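Local coordinates for protein TadZ (Pseudomonas aeruginosa, PDB 4LDA) that probably takes part in pilus assembly and may bind and hydrolyse ATP as a whole protein, this N-terminal part forming a CheY-like receiver domain, at residues Asn5-Thr10 and Asp45-Gly50; Val51-Leu56 and Val81-Gly86. All coordinates share one frame; numbering follows the deposited sequence.

Contact 1. Residues Asn5-Thr10 and Asp45-Gly50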
loop_
_atom_site.group_PDB
_atom_site.type_symbol
_atom_site.label_atom_id
_atom_site.label_comp_id
_atom_site.label_asym_id
_atom_site.label_seq_id
_atom_site.Cartn_x
_atom_site.Cartn_y
_atom_site.Cartn_z
ATOM N N ASN A 5 1.633 -10.268 5.923
ATOM C CA ASN A 5 1.137 -9.099 6.626
ATOM C C ASN A 5 1.223 -7.933 5.674
ATOM O O ASN A 5 2.215 -7.813 4.954
ATOM C CB ASN A 5 1.884 -8.821 7.934
ATOM C CG ASN A 5 1.562 -9.762 9.058
ATOM O OD1 ASN A 5 0.412 -10.214 9.221
ATOM N ND2 ASN A 5 2.557 -10.013 9.908
ATOM N N PHE A 6 0.152 -7.141 5.590
ATOM C CA PHE A 6 0.081 -5.924 4.778
ATOM C C PHE A 6 -0.114 -4.756 5.710
ATOM O O PHE A 6 -0.785 -4.922 6.734
ATOM C CB PHE A 6 -1.044 -5.988 3.736
ATOM C CG PHE A 6 -1.203 -7.298 3.001
ATOM C CD1 PHE A 6 -0.426 -7.590 1.890
ATOM C CD2 PHE A 6 -2.167 -8.216 3.386
ATOM C CE1 PHE A 6 -0.577 -8.796 1.214
ATOM C CE2 PHE A 6 -2.328 -9.419 2.691
ATOM C CZ PHE A 6 -1.535 -9.696 1.609
ATOM N N VAL A 7 0.476 -3.591 5.394
ATOM C CA VAL A 7 0.324 -2.391 6.217
ATOM C C VAL A 7 -0.536 -1.413 5.420
ATOM O O VAL A 7 -0.389 -1.329 4.210
ATOM C CB VAL A 7 1.690 -1.804 6.672
ATOM C CG1 VAL A 7 1.523 -0.493 7.423
ATOM C CG2 VAL A 7 2.410 -2.806 7.558
ATOM N N ALA A 8 -1.473 -0.728 6.096
ATOM C CA ALA A 8 -2.378 0.200 5.438
ATOM C C ALA A 8 -2.454 1.558 6.128
ATOM O O ALA A 8 -2.759 1.655 7.318
ATOM C CB ALA A 8 -3.769 -0.396 5.381
ATOM N N LEU A 9 -2.193 2.611 5.339
ATOM C CA LEU A 9 -2.352 4.014 5.693
ATOM C C LEU A 9 -3.607 4.469 4.997
ATOM O O LEU A 9 -3.575 4.767 3.807
ATOM C CB LEU A 9 -1.123 4.852 5.306
ATOM C CG LEU A 9 0.193 4.496 5.923
ATOM C CD1 LEU A 9 1.327 5.135 5.147
ATOM C CD2 LEU A 9 0.212 4.924 7.380
ATOM N N THR A 10 -4.737 4.360 5.683
ATOM C CA THR A 10 -6.053 4.676 5.138
ATOM C C THR A 10 -6.478 6.045 5.611
ATOM O O THR A 10 -6.030 6.486 6.682
ATOM C CB THR A 10 -7.059 3.591 5.555
ATOM O OG1 THR A 10 -7.042 3.447 6.984
ATOM C CG2 THR A 10 -6.766 2.246 4.895
ATOM N N ASP A 45 8.921 -3.665 9.651
ATOM C CA ASP A 45 9.953 -4.604 10.084
ATOM C C ASP A 45 9.410 -5.671 11.031
ATOM O O ASP A 45 9.727 -6.845 10.836
ATOM C CB ASP A 45 11.113 -3.861 10.771
ATOM C CG ASP A 45 11.960 -2.951 9.879
ATOM O OD1 ASP A 45 11.825 -3.034 8.625
ATOM O OD2 ASP A 45 12.766 -2.168 10.432
ATOM N N VAL A 46 8.598 -5.287 12.037
ATOM C CA VAL A 46 8.061 -6.212 13.042
ATOM C C VAL A 46 7.017 -7.151 12.396
ATOM O O VAL A 46 6.971 -8.320 12.767
ATOM C CB VAL A 46 7.494 -5.467 14.288
ATOM C CG1 VAL A 46 6.231 -4.667 13.981
ATOM C CG2 VAL A 46 7.264 -6.418 15.458
ATOM N N THR A 47 6.236 -6.672 11.415
ATOM C CA THR A 47 5.223 -7.491 10.733
ATOM C C THR A 47 5.804 -8.189 9.510
ATOM O O THR A 47 5.106 -9.011 8.920
ATOM C CB THR A 47 4.003 -6.652 10.319
ATOM O OG1 THR A 47 4.372 -5.676 9.341
ATOM C CG2 THR A 47 3.314 -6.000 11.495
ATOM N N ALA A 48 7.060 -7.861 9.116
ATOM C CA ALA A 48 7.792 -8.398 7.946
ATOM C C ALA A 48 6.932 -8.244 6.648
ATOM O O ALA A 48 6.897 -9.115 5.772
ATOM C CB ALA A 48 8.205 -9.851 8.182
ATOM N N ALA A 49 6.246 -7.098 6.563
ATOM C CA ALA A 49 5.348 -6.722 5.487
ATOM C C ALA A 49 6.123 -6.324 4.239
ATOM O O ALA A 49 7.083 -5.541 4.329
ATOM C CB ALA A 49 4.464 -5.576 5.943
ATOM N N GLY A 50 5.692 -6.869 3.094
ATOM C CA GLY A 50 6.295 -6.583 1.785
ATOM C C GLY A 50 5.442 -5.668 0.916
ATOM O O GLY A 50 5.890 -5.198 -0.140
HETATM O O HOH W 1 4.503 -11.384 6.332
#
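Asn5 and Thr47 meet where a Schellman motif ends helix 37-47 of this CheY-like receiver fold, beside the start of strand 4-9 in its parallel sheet. The motif closes with Ala49 N bonded to Leu44 O and a weak bond from Ala48 N to Asp45 O; Ala48, at positive phi (53°), turns the chain out of the helix toward strand 51-55. That turn leaves the carbonyl of Thr47 facing the Asn5 side chain. Asn5 ND2 donates to Thr47 O at 2.9 Å, coming in on a lone pair in the carbonyl plane with a nearly straight N-H...O angle of 164°. The acceptor also lies almost in the plane of the Asn5 amide, and because OD1 of the same group takes a hydrogen bond from Gln28 NE2 of strand 27-31, the amide is held at both ends and its flip is settled. The Asn5 side chain crosses that of Thr47 at a slant, ND2 passing 3.7 Å from Thr47 CB.

Next along the strand, Val7 CG2 makes the apolar contact, 3.8 Å from Ala49 CB. The same methyl lies 3.9 Å from Thr47 OG1, the two side chains meeting at about a right angle. Thr47 keeps that hydroxyl wedged between its backbone N and carbonyl carbon (chi1 65°), where it reaches back to bond Leu43 O one turn earlier in the helix. Leu43 and Leu44 also touch Val7, which puts the last turn of helix 37-47 against the strand. On the backbone side, Ala49 CA makes a C-H...O contact of 3.4 Å with Asn5 O. A water bridges the two backbones: it accepts from Asn5 N at 3.1 Å and gives a weak bond to Ala48 O at 3.3 Å.

Contact 2. Residues Val51-Leu56 and Val81-Gly86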
loop_
_atom_site.group_PDB
_atom_site.type_symbol
_atom_site.label_atom_id
_atom_site.label_comp_id
_atom_site.label_asym_id
_atom_site.label_seq_id
_atom_site.Cartn_x
_atom_site.Cartn_y
_atom_site.Cartn_z
ATOM N N VAL A 51 4.180 -5.429 1.361
ATOM C CA VAL A 51 3.222 -4.568 0.671
ATOM C C VAL A 51 2.677 -3.538 1.656
ATOM O O VAL A 51 2.278 -3.898 2.773
ATOM C CB VAL A 51 2.069 -5.361 -0.002
ATOM C CG1 VAL A 51 1.069 -4.421 -0.703
ATOM C CG2 VAL A 51 2.621 -6.407 -0.965
ATOM N N LEU A 52 2.661 -2.252 1.222
ATOM C CA LEU A 52 2.096 -1.143 1.969
ATOM C C LEU A 52 1.052 -0.442 1.106
ATOM O O LEU A 52 1.349 -0.031 -0.018
ATOM C CB LEU A 52 3.174 -0.157 2.458
ATOM C CG LEU A 52 2.658 1.029 3.272
ATOM C CD1 LEU A 52 3.428 1.179 4.537
ATOM C CD2 LEU A 52 2.721 2.328 2.482
ATOM N N PHE A 53 -0.168 -0.302 1.643
ATOM C CA PHE A 53 -1.258 0.422 1.006
ATOM C C PHE A 53 -1.291 1.846 1.565
ATOM O O PHE A 53 -1.210 2.027 2.771
ATOM C CB PHE A 53 -2.593 -0.302 1.210
ATOM C CG PHE A 53 -2.645 -1.649 0.542
ATOM C CD1 PHE A 53 -2.996 -1.763 -0.797
ATOM C CD2 PHE A 53 -2.372 -2.809 1.261
ATOM C CE1 PHE A 53 -3.053 -3.009 -1.413
ATOM C CE2 PHE A 53 -2.418 -4.059 0.642
ATOM C CZ PHE A 53 -2.772 -4.151 -0.681
ATOM N N ILE A 54 -1.354 2.853 0.692
ATOM C CA ILE A 54 -1.411 4.247 1.133
ATOM C C ILE A 54 -2.543 4.952 0.363
ATOM O O ILE A 54 -2.594 4.915 -0.859
ATOM C CB ILE A 54 -0.055 4.995 1.025
ATOM C CG1 ILE A 54 -0.126 6.393 1.744
ATOM C CG2 ILE A 54 0.484 5.042 -0.430
ATOM C CD1 ILE A 54 1.182 7.133 1.879
ATOM N N SER A 55 -3.481 5.526 1.112
ATOM C CA SER A 55 -4.623 6.240 0.564
ATOM C C SER A 55 -4.190 7.683 0.250
ATOM O O SER A 55 -3.691 8.400 1.127
ATOM C CB SER A 55 -5.804 6.175 1.526
ATOM O OG SER A 55 -6.954 6.710 0.899
ATOM N N LEU A 56 -4.341 8.066 -1.021
ATOM C CA LEU A 56 -3.972 9.371 -1.560
ATOM C C LEU A 56 -5.170 10.152 -2.110
ATOM O O LEU A 56 -6.041 9.605 -2.797
ATOM C CB LEU A 56 -2.935 9.212 -2.685
ATOM C CG LEU A 56 -1.581 8.622 -2.319
ATOM C CD1 LEU A 56 -0.711 8.495 -3.545
ATOM C CD2 LEU A 56 -0.870 9.471 -1.292
ATOM N N VAL A 81 1.376 0.347 -2.831
ATOM C CA VAL A 81 0.156 0.388 -3.642
ATOM C C VAL A 81 -0.681 1.581 -3.190
ATOM O O VAL A 81 -1.097 1.638 -2.035
ATOM C CB VAL A 81 -0.662 -0.942 -3.579
ATOM C CG1 VAL A 81 -1.906 -0.859 -4.458
ATOM C CG2 VAL A 81 0.194 -2.146 -3.978
ATOM N N ALA A 82 -0.916 2.538 -4.096
ATOM C CA ALA A 82 -1.719 3.723 -3.786
ATOM C C ALA A 82 -3.205 3.434 -3.962
ATOM O O ALA A 82 -3.582 2.629 -4.802
ATOM C CB ALA A 82 -1.299 4.891 -4.665
ATOM N N ILE A 83 -4.036 4.058 -3.134
ATOM C CA ILE A 83 -5.497 3.945 -3.148
ATOM C C ILE A 83 -6.040 5.360 -3.378
ATOM O O ILE A 83 -5.716 6.262 -2.618
ATOM C CB ILE A 83 -6.065 3.278 -1.856
ATOM C CG1 ILE A 83 -5.483 1.885 -1.594
ATOM C CG2 ILE A 83 -7.605 3.252 -1.837
ATOM C CD1 ILE A 83 -5.662 1.426 -0.105
ATOM N N GLY A 84 -6.714 5.580 -4.495
ATOM C CA GLY A 84 -7.240 6.896 -4.788
ATOM C C GLY A 84 -8.146 6.916 -5.990
ATOM O O GLY A 84 -8.444 5.869 -6.576
ATOM N N ASP A 85 -8.550 8.130 -6.372
ATOM C CA ASP A 85 -9.432 8.421 -7.492
ATOM C C ASP A 85 -8.763 8.056 -8.838
ATOM O O ASP A 85 -7.831 8.727 -9.282
ATOM C CB ASP A 85 -9.807 9.920 -7.439
ATOM C CG ASP A 85 -10.830 10.396 -8.456
ATOM O OD1 ASP A 85 -11.501 9.534 -9.078
ATOM O OD2 ASP A 85 -10.989 11.640 -8.608
ATOM N N GLY A 86 -9.296 7.015 -9.481
ATOM C CA GLY A 86 -8.842 6.528 -10.776
ATOM C C GLY A 86 -9.162 7.440 -11.948
ATOM O O GLY A 86 -8.680 7.214 -13.067
HETATM O O HOH W 2 -8.133 10.211 -4.403
#
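With CG trans to its own carbonyl carbon (chi1 -65°), Phe53 lays its ring alongside Val81, whose CG1, trans to the backbone N (chi1 -179°), goes to that ring, 3.9 Å from both Phe53 CD1 and CE1, while CG2 goes to Val51 CG1. The side chains of Phe53 and Val81 point the same way, and Phe53 CD1 comes within 3.7 Å of Val81 CB. Ile83 follows on that face, its CD1 3.8 Å from Phe53 CB; on the reverse face Leu56 CD1 meets Ala82 CB at 3.8 Å.

Between the faces runs a regular parallel ladder. Val81 N donates to Leu52 O, Ile54 N to Val81 O, Ile83 N to Ile54 O and Leu56 N to Ile83 O, all at 2.8 to 3.0 Å. The two middle donors are tilted out of their carbonyl planes, the outer two lie close to the C=O direction. Past the ladder, a water donates to Leu56 O and accepts from Asp85 N.

These are the two strands of a beta-alpha-beta unit whose connecting helix 61-74 packs on Leu52, Ile54 and Leu56. Helix 110-121 lies over Val51, Phe53 and Val81, while strand 102-104 continues the sheet beyond 79-83 and strand 4-9 flanks 51-55 on its other edge.

Both contacts reach the same parallel sheet, in which strands 4-9 and 51-55 are neighbours, but contact 2 lies in its buried centre and contact 1 near the surface. Their centres are about 14 Å apart. Contact 2 joins strand to strand through a repeating ladder of backbone bonds with apolar side chains on both faces; contact 1 joins a strand to the end of a helix through one side-chain amide, a small apolar patch and a water. After a three-residue turn the chain passes from helix 37-47 of contact 1 into strand 51-55 of contact 2. Probable backbone bonds from Phe53 N to Val7 O and Ser55 N to Leu9 O tie the segments together, and Leu9 packs on Ile54.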